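PDB 2P3H: uncharacterized CBS domain-containing proteins from Corynebacterium glutamicum, which is of unknown function, a putative membrane transport protein or hemolysin that may bind flavin adenine dinucleotide, represented here by its CorC_HlyC (transporter-associated) domain. Local coordinates for residues Y31-L45 and G56-E68. Sequence-based numbering, arbitrary orientation.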
ATOM      1  N   TYR A  31      -9.224  -3.093  -1.511  1.00 34.60           N
ATOM      2  CA  TYR A  31      -9.516  -1.783  -0.910  0.50 34.38           C
ATOM      3  C   TYR A  31      -8.910  -0.695  -1.795  1.00 34.13           C
ATOM      4  O   TYR A  31      -7.847  -0.911  -2.353  1.00 34.62           O
ATOM      5  CB  TYR A  31      -8.813  -1.647   0.442  0.50 34.58           C
ATOM      6  CG  TYR A  31      -9.406  -2.382   1.622  0.50 35.16           C
ATOM      7  CD1 TYR A  31      -8.999  -3.675   1.943  0.50 34.32           C
ATOM      8  CD2 TYR A  31     -10.323  -1.751   2.464  0.50 35.37           C
ATOM      9  CE1 TYR A  31      -9.538  -4.343   3.067  0.50 35.49           C
ATOM     10  CE2 TYR A  31     -10.857  -2.399   3.580  0.50 36.34           C
ATOM     11  CZ  TYR A  31     -10.460  -3.688   3.872  0.50 35.90           C
ATOM     12  OH  TYR A  31     -11.000  -4.307   4.968  0.50 36.83           O
ATOM     13  N   GLU A  32      -9.518   0.485  -1.824  1.00 33.43           N
ATOM     14  CA  GLU A  32      -8.894   1.643  -2.456  1.00 32.93           C
ATOM     15  C   GLU A  32      -7.899   2.342  -1.545  1.00 32.85           C
ATOM     16  O   GLU A  32      -8.070   2.416  -0.331  1.00 32.25           O
ATOM     17  CB  GLU A  32      -9.955   2.606  -2.963  1.00 33.27           C
ATOM     18  CG  GLU A  32     -10.778   1.957  -4.072  1.00 35.44           C
ATOM     19  CD  GLU A  32     -11.651   2.916  -4.843  1.00 39.26           C
ATOM     20  OE1 GLU A  32     -11.150   3.976  -5.290  1.00 43.65           O
ATOM     21  OE2 GLU A  32     -12.833   2.576  -5.044  1.00 39.98           O
ATOM     22  N   LEU A  33      -6.841   2.847  -2.172  1.00 32.19           N
ATOM     23  CA  LEU A  33      -5.823   3.626  -1.503  1.00 32.76           C
ATOM     24  C   LEU A  33      -6.049   5.118  -1.739  1.00 33.34           C
ATOM     25  O   LEU A  33      -6.753   5.477  -2.675  1.00 33.13           O
ATOM     26  CB  LEU A  33      -4.446   3.198  -2.032  1.00 31.88           C
ATOM     27  CG  LEU A  33      -3.919   1.883  -1.409  1.00 34.42           C
ATOM     28  CD1 LEU A  33      -2.941   1.207  -2.390  1.00 38.21           C
ATOM     29  CD2 LEU A  33      -3.296   2.155  -0.061  1.00 35.82           C
ATOM     30  N   PRO A  34      -5.476   5.990  -0.884  1.00 34.68           N
ATOM     31  CA  PRO A  34      -5.567   7.444  -1.148  1.00 35.73           C
ATOM     32  C   PRO A  34      -5.038   7.832  -2.537  1.00 36.70           C
ATOM     33  O   PRO A  34      -4.065   7.261  -2.999  1.00 37.35           O
ATOM     34  CB  PRO A  34      -4.694   8.062  -0.057  1.00 36.20           C
ATOM     35  CG  PRO A  34      -4.577   7.014   1.014  1.00 36.84           C
ATOM     36  CD  PRO A  34      -4.777   5.683   0.383  1.00 34.67           C
ATOM     37  N   GLU A  35      -5.706   8.761  -3.218  1.00 36.99           N
ATOM     38  CA  GLU A  35      -5.264   9.206  -4.530  1.00 38.45           C
ATOM     39  C   GLU A  35      -4.557  10.526  -4.384  1.00 38.15           C
ATOM     40  O   GLU A  35      -4.810  11.281  -3.441  1.00 38.06           O
ATOM     41  CB  GLU A  35      -6.445   9.345  -5.501  1.00 38.96           C
ATOM     42  CG  GLU A  35      -7.210   8.053  -5.635  1.00 42.77           C
ATOM     43  CD  GLU A  35      -7.913   7.885  -6.961  1.00 47.42           C
ATOM     44  OE1 GLU A  35      -8.299   8.899  -7.588  1.00 49.24           O
ATOM     45  OE2 GLU A  35      -8.088   6.716  -7.371  1.00 49.52           O
ATOM     46  N   GLY A  36      -3.658  10.804  -5.313  1.00 38.09           N
ATOM     47  CA  GLY A  36      -2.865  12.018  -5.243  1.00 37.70           C
ATOM     48  C   GLY A  36      -2.049  12.189  -6.490  1.00 38.05           C
ATOM     49  O   GLY A  36      -2.381  11.643  -7.543  1.00 37.90           O
ATOM     50  N   ASP A  37      -0.972  12.953  -6.375  1.00 37.86           N
ATOM     51  CA  ASP A  37      -0.111  13.219  -7.513  1.00 38.25           C
ATOM     52  C   ASP A  37       0.893  12.076  -7.658  1.00 37.37           C
ATOM     53  O   ASP A  37       2.100  12.254  -7.434  1.00 37.74           O
ATOM     54  CB  ASP A  37       0.586  14.570  -7.319  1.00 38.17           C
ATOM     55  CG  ASP A  37       1.341  15.036  -8.553  1.00 41.06           C
ATOM     56  OD1 ASP A  37       1.103  14.515  -9.670  1.00 41.65           O
ATOM     57  OD2 ASP A  37       2.186  15.948  -8.394  1.00 43.73           O
ATOM     58  N   TYR A  38       0.392  10.894  -8.024  1.00 35.76           N
ATOM     59  CA  TYR A  38       1.219   9.691  -8.165  1.00 35.23           C
ATOM     60  C   TYR A  38       0.372   8.593  -8.781  1.00 34.66           C
ATOM     61  O   TYR A  38      -0.869   8.678  -8.743  1.00 34.75           O
ATOM     62  CB  TYR A  38       1.784   9.234  -6.800  1.00 35.96           C
ATOM     63  CG  TYR A  38       0.762   9.275  -5.682  1.00 35.45           C
ATOM     64  CD1 TYR A  38      -0.215   8.294  -5.584  1.00 36.36           C
ATOM     65  CD2 TYR A  38       0.753  10.323  -4.746  1.00 36.11           C
ATOM     66  CE1 TYR A  38      -1.184   8.335  -4.571  1.00 35.19           C
ATOM     67  CE2 TYR A  38      -0.211  10.370  -3.718  1.00 36.70           C
ATOM     68  CZ  TYR A  38      -1.176   9.366  -3.650  1.00 38.18           C
ATOM     69  OH  TYR A  38      -2.135   9.369  -2.658  1.00 37.00           O
ATOM     70  N   GLU A  39       1.024   7.575  -9.345  1.00 33.84           N
ATOM     71  CA  GLU A  39       0.288   6.484  -9.991  0.50 33.58           C
ATOM     72  C   GLU A  39       0.819   5.093  -9.644  1.00 33.45           C
ATOM     73  O   GLU A  39       0.168   4.089  -9.952  1.00 34.10           O
ATOM     74  CB  GLU A  39       0.214   6.687 -11.515  0.50 33.77           C
ATOM     75  CG  GLU A  39       1.538   6.543 -12.234  0.50 31.80           C
ATOM     76  CD  GLU A  39       1.434   6.754 -13.736  0.50 34.05           C
ATOM     77  OE1 GLU A  39       0.746   7.701 -14.173  0.50 32.49           O
ATOM     78  OE2 GLU A  39       2.065   5.970 -14.478  0.50 33.23           O
ATOM     79  N   THR A  40       1.964   5.022  -8.967  1.00 33.11           N
ATOM     80  CA  THR A  40       2.516   3.734  -8.531  1.00 32.19           C
ATOM     81  C   THR A  40       2.599   3.651  -7.027  1.00 32.25           C
ATOM     82  O   THR A  40       2.564   4.678  -6.331  1.00 31.21           O
ATOM     83  CB  THR A  40       3.948   3.425  -9.079  1.00 32.97           C
ATOM     84  OG1 THR A  40       4.922   4.278  -8.460  1.00 32.95           O
ATOM     85  CG2 THR A  40       4.025   3.540 -10.600  1.00 34.43           C
ATOM     86  N   ILE A  41       2.752   2.425  -6.538  1.00 32.05           N
ATOM     87  CA  ILE A  41       2.901   2.212  -5.091  1.00 32.69           C
ATOM     88  C   ILE A  41       4.040   3.074  -4.499  1.00 33.12           C
ATOM     89  O   ILE A  41       3.850   3.717  -3.455  1.00 33.34           O
ATOM     90  CB  ILE A  41       3.004   0.696  -4.732  1.00 32.98           C
ATOM     91  CG1 ILE A  41       2.946   0.502  -3.215  1.00 32.40           C
ATOM     92  CG2 ILE A  41       4.280   0.073  -5.278  1.00 33.10           C
ATOM     93  CD1 ILE A  41       1.637   1.106  -2.526  1.00 34.52           C
ATOM     94  N   SER A  42       5.197   3.133  -5.167  1.00 32.63           N
ATOM     95  CA  SER A  42       6.301   3.952  -4.619  1.00 32.77           C
ATOM     96  C   SER A  42       5.979   5.433  -4.600  1.00 33.16           C
ATOM     97  O   SER A  42       6.361   6.152  -3.672  1.00 32.70           O
ATOM     98  CB  SER A  42       7.618   3.679  -5.349  1.00 33.21           C
ATOM     99  OG  SER A  42       8.070   2.390  -4.990  1.00 34.27           O
ATOM    100  N   GLY A  43       5.266   5.893  -5.627  1.00 32.51           N
ATOM    101  CA  GLY A  43       4.861   7.293  -5.689  1.00 33.43           C
ATOM    102  C   GLY A  43       4.009   7.640  -4.473  1.00 33.22           C
ATOM    103  O   GLY A  43       4.164   8.725  -3.875  1.00 33.47           O
ATOM    104  N   LEU A  44       3.096   6.735  -4.124  1.00 32.71           N
ATOM    105  CA  LEU A  44       2.246   6.915  -2.928  0.50 32.66           C
ATOM    106  C   LEU A  44       3.110   6.988  -1.665  1.00 33.11           C
ATOM    107  O   LEU A  44       2.919   7.854  -0.809  1.00 33.75           O
ATOM    108  CB  LEU A  44       1.239   5.760  -2.825  0.50 31.83           C
ATOM    109  CG  LEU A  44       0.447   5.592  -1.519  0.50 31.38           C
ATOM    110  CD1 LEU A  44      -0.476   6.797  -1.257  0.50 30.44           C
ATOM    111  CD2 LEU A  44      -0.339   4.307  -1.572  0.50 30.48           C
ATOM    112  N   LEU A  45       4.046   6.047  -1.546  1.00 34.79           N
ATOM    113  CA  LEU A  45       4.965   5.990  -0.405  1.00 34.59           C
ATOM    114  C   LEU A  45       5.786   7.265  -0.256  1.00 35.35           C
ATOM    115  O   LEU A  45       5.858   7.829   0.849  1.00 34.12           O
ATOM    116  CB  LEU A  45       5.894   4.780  -0.522  1.00 34.96           C
ATOM    117  CG  LEU A  45       5.272   3.397  -0.421  1.00 36.41           C
ATOM    118  CD1 LEU A  45       6.370   2.346  -0.506  1.00 37.71           C
ATOM    119  CD2 LEU A  45       4.434   3.240   0.857  1.00 37.22           C
ATOM    120  N   GLY A  56      13.947  -1.540   5.001  1.00 37.34           N
ATOM    121  CA  GLY A  56      13.514  -1.725   6.365  1.00 36.86           C
ATOM    122  C   GLY A  56      12.474  -0.738   6.861  1.00 36.15           C
ATOM    123  O   GLY A  56      11.835  -0.988   7.877  1.00 35.42           O
ATOM    124  N   ASP A  57      12.305   0.392   6.171  1.00 35.72           N
ATOM    125  CA  ASP A  57      11.265   1.371   6.560  1.00 34.93           C
ATOM    126  C   ASP A  57       9.877   0.739   6.492  1.00 34.75           C
ATOM    127  O   ASP A  57       9.590  -0.016   5.574  1.00 33.58           O
ATOM    128  CB  ASP A  57      11.283   2.610   5.636  1.00 34.94           C
ATOM    129  CG  ASP A  57      12.432   3.561   5.944  1.00 38.10           C
ATOM    130  OD1 ASP A  57      13.212   3.285   6.895  1.00 37.07           O
ATOM    131  OD2 ASP A  57      12.544   4.591   5.246  1.00 39.23           O
ATOM    132  N   VAL A  58       9.032   1.046   7.466  1.00 34.35           N
ATOM    133  CA  VAL A  58       7.662   0.525   7.486  1.00 35.01           C
ATOM    134  C   VAL A  58       6.719   1.706   7.435  1.00 35.19           C
ATOM    135  O   VAL A  58       6.835   2.656   8.209  1.00 35.39           O
ATOM    136  CB  VAL A  58       7.374  -0.302   8.751  1.00 35.20           C
ATOM    137  CG1 VAL A  58       5.898  -0.781   8.773  1.00 36.71           C
ATOM    138  CG2 VAL A  58       8.354  -1.477   8.847  1.00 36.21           C
ATOM    139  N   ILE A  59       5.791   1.662   6.493  1.00 34.72           N
ATOM    140  CA  ILE A  59       4.891   2.784   6.318  1.00 36.02           C
ATOM    141  C   ILE A  59       3.498   2.189   6.396  1.00 35.77           C
ATOM    142  O   ILE A  59       3.217   1.219   5.728  1.00 35.08           O
ATOM    143  CB  ILE A  59       5.081   3.457   4.943  1.00 36.54           C
ATOM    144  CG1 ILE A  59       6.461   4.127   4.860  1.00 38.78           C
ATOM    145  CG2 ILE A  59       4.001   4.501   4.678  1.00 37.36           C
ATOM    146  CD1 ILE A  59       7.488   3.244   4.216  1.00 43.87           C
ATOM    147  N   GLU A  60       2.644   2.780   7.211  1.00 33.84           N
ATOM    148  CA  GLU A  60       1.276   2.292   7.323  1.00 34.71           C
ATOM    149  C   GLU A  60       0.277   3.296   6.724  1.00 33.16           C
ATOM    150  O   GLU A  60       0.273   4.456   7.074  1.00 32.36           O
ATOM    151  CB  GLU A  60       0.960   1.904   8.780  1.00 35.38           C
ATOM    152  CG  GLU A  60       1.810   0.636   9.212  1.00 37.32           C
ATOM    153  CD  GLU A  60       1.571   0.130  10.636  1.00 39.80           C
ATOM    154  OE1 GLU A  60       0.688   0.699  11.366  1.00 39.92           O
ATOM    155  OE2 GLU A  60       2.282  -0.860  11.029  1.00 39.09           O
ATOM    156  N   ILE A  61      -0.546   2.835   5.789  1.00 31.84           N
ATOM    157  CA  ILE A  61      -1.487   3.706   5.064  1.00 33.65           C
ATOM    158  C   ILE A  61      -2.932   3.207   5.284  1.00 32.33           C
ATOM    159  O   ILE A  61      -3.250   2.028   5.029  1.00 31.49           O
ATOM    160  CB  ILE A  61      -1.156   3.736   3.529  1.00 34.38           C
ATOM    161  CG1 ILE A  61       0.321   4.168   3.364  1.00 36.71           C
ATOM    162  CG2 ILE A  61      -2.159   4.623   2.737  1.00 34.18           C
ATOM    163  CD1 ILE A  61       0.786   4.556   2.007  1.00 37.62           C
ATOM    164  N   PRO A  62      -3.808   4.103   5.736  1.00 31.48           N
ATOM    165  CA  PRO A  62      -5.236   3.766   5.876  1.00 30.49           C
ATOM    166  C   PRO A  62      -5.889   3.565   4.517  1.00 30.47           C
ATOM    167  O   PRO A  62      -5.598   4.317   3.570  1.00 30.79           O
ATOM    168  CB  PRO A  62      -5.836   5.009   6.550  1.00 32.02           C
ATOM    169  CG  PRO A  62      -4.662   5.761   7.124  1.00 32.54           C
ATOM    170  CD  PRO A  62      -3.511   5.479   6.184  1.00 32.60           C
ATOM    171  N   LEU A  63      -6.762   2.574   4.455  1.00 30.76           N
ATOM    172  CA  LEU A  63      -7.476   2.190   3.229  1.00 30.99           C
ATOM    173  C   LEU A  63      -8.848   2.882   3.248  1.00 30.91           C
ATOM    174  O   LEU A  63      -9.377   3.199   4.321  1.00 31.66           O
ATOM    175  CB  LEU A  63      -7.637   0.683   3.199  1.00 31.93           C
ATOM    176  CG  LEU A  63      -6.249   0.037   3.088  1.00 34.14           C
ATOM    177  CD1 LEU A  63      -6.332  -1.430   3.353  1.00 34.63           C
ATOM    178  CD2 LEU A  63      -5.678   0.335   1.715  1.00 36.99           C
ATOM    179  N   ASP A  64      -9.401   3.148   2.071  1.00 30.66           N
ATOM    180  CA  ASP A  64     -10.687   3.825   2.014  1.00 30.10           C
ATOM    181  C   ASP A  64     -11.772   2.902   2.529  1.00 30.24           C
ATOM    182  O   ASP A  64     -11.770   1.696   2.239  1.00 30.25           O
ATOM    183  CB  ASP A  64     -11.039   4.203   0.570  1.00 29.84           C
ATOM    184  CG  ASP A  64     -10.245   5.399   0.056  1.00 31.90           C
ATOM    185  OD1 ASP A  64      -9.371   5.955   0.786  1.00 31.60           O
ATOM    186  OD2 ASP A  64     -10.523   5.790  -1.086  1.00 30.90           O
ATOM    187  N   PHE A  65     -12.710   3.489   3.251  1.00 29.41           N
ATOM    188  CA  PHE A  65     -13.950   2.812   3.608  1.00 29.38           C
ATOM    189  C   PHE A  65     -14.782   2.619   2.342  1.00 29.74           C
ATOM    190  O   PHE A  65     -14.603   3.329   1.361  1.00 28.14           O
ATOM    191  CB  PHE A  65     -14.727   3.663   4.598  1.00 30.64           C
ATOM    192  CG  PHE A  65     -14.096   3.753   5.964  1.00 31.33           C
ATOM    193  CD1 PHE A  65     -13.970   2.610   6.770  1.00 32.57           C
ATOM    194  CD2 PHE A  65     -13.678   4.989   6.458  1.00 32.10           C
ATOM    195  CE1 PHE A  65     -13.393   2.701   8.049  1.00 33.52           C
ATOM    196  CE2 PHE A  65     -13.103   5.096   7.730  1.00 34.01           C
ATOM    197  CZ  PHE A  65     -12.967   3.936   8.526  1.00 32.68           C
ATOM    198  N   GLU A  66     -15.668   1.633   2.387  1.00 29.55           N
ATOM    199  CA  GLU A  66     -16.788   1.530   1.471  1.00 29.59           C
ATOM    200  C   GLU A  66     -18.027   2.049   2.195  1.00 28.30           C
ATOM    201  O   GLU A  66     -18.067   2.086   3.448  1.00 27.42           O
ATOM    202  CB  GLU A  66     -17.013   0.069   1.058  1.00 30.60           C
ATOM    203  CG  GLU A  66     -15.799  -0.639   0.488  1.00 35.61           C
ATOM    204  CD  GLU A  66     -15.447  -0.194  -0.908  1.00 42.12           C
ATOM    205  OE1 GLU A  66     -16.336   0.313  -1.640  1.00 43.68           O
ATOM    206  OE2 GLU A  66     -14.259  -0.338  -1.278  1.00 47.64           O
ATOM    207  N   PRO A  67     -19.048   2.459   1.433  1.00 27.03           N
ATOM    208  CA  PRO A  67     -20.255   2.975   2.054  1.00 26.56           C
ATOM    209  C   PRO A  67     -20.863   2.018   3.111  1.00 27.74           C
ATOM    210  O   PRO A  67     -21.273   2.474   4.190  1.00 27.00           O
ATOM    211  CB  PRO A  67     -21.195   3.197   0.849  1.00 26.50           C
ATOM    212  CG  PRO A  67     -20.223   3.544  -0.258  1.00 26.34           C
ATOM    213  CD  PRO A  67     -19.108   2.560  -0.040  1.00 26.08           C
ATOM    214  N   GLU A  68     -20.861   0.715   2.823  1.00 28.53           N
ATOM    215  CA  GLU A  68     -21.488  -0.257   3.722  0.50 29.85           C
ATOM    216  C   GLU A  68     -20.728  -0.377   5.052  1.00 29.40           C
ATOM    217  O   GLU A  68     -21.258  -0.895   6.026  1.00 29.69           O
ATOM    218  CB  GLU A  68     -21.670  -1.617   3.028  0.50 30.59           C
ATOM    219  CG  GLU A  68     -20.365  -2.316   2.619  0.50 33.07           C
ATOM    220  CD  GLU A  68     -19.808  -3.215   3.707  0.50 37.36           C
ATOM    221  OE1 GLU A  68     -20.600  -3.740   4.522  0.50 40.76           O
ATOM    222  OE2 GLU A  68     -18.577  -3.401   3.748  0.50 41.00           O
TER
HETATM  223  O   HOH W   1     -11.954   0.779  -0.286  1.00 25.83           O
HETATM  224  O   HOH W   2     -13.853  -0.331  -3.832  1.00 38.71           O
HETATM  225  O   HOH W   3      -9.115   7.048  -2.724  1.00 33.87           O
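Leu63 sits between Tyr31 and Leu33, with one methyl group for each. Its CD1 lies over one face of the Tyr31 ring, offset toward the rim, 4.0 Å from the ring centroid; this is a CH-pi contact. The two side chains cross at about a right angle. Tyr31 has CG beside its backbone N (chi1 -76°), which turns one face of the ring to Leu63 and brings Asp64 O to the ring edge, in plane. The phenol OH reaches Arg79. Leu63 CD2 meets Leu33 CD2 at 3.5 Å, a tight fit between side chains that lie side by side and point the same way.

The backbones are joined here too. Asp64 N donates to Glu32 O at 2.8 Å, in an almost straight bond. A water accepts from Glu32 N and donates to Asp64 O and Glu66 OE2, so it bridges the segments beside that bond. The nearest carboxylate oxygens, Glu32 OE1 and Asp64 OD2, are 4.6 Å apart, so any repulsion is probably slight and eased by solvent.

Ile61 divides its two branches between the loop and the helix of 31-45. Its CG2 packs against Pro34 CD at 3.7 Å and also touches Leu33 CD2; the Ile61 and Leu33 side chains cross at about a right angle. Its CD1 meets Leu44 CG tip to tip, also at 3.7 Å. Leu44 gets there with CG anti to the backbone N (chi1 168°). Leu45 CD2 lies 4.0 Å from both Ile61 CD1 and Ile59 CG2, and so spans two alternate residues of the strand.

Val25 and Ile29 of helix 22-29 and Leu100 of strand 92-100 extend this apolar cluster. The arrangement is that of the hydrophobic core of an alpha+beta domain: in this CorC_HlyC domain, helix 41-49 packs on the outermost strand, 58-62, of an antiparallel sheet, and the loop before the helix packs on the end of that strand and on Leu63 and Asp64 beyond.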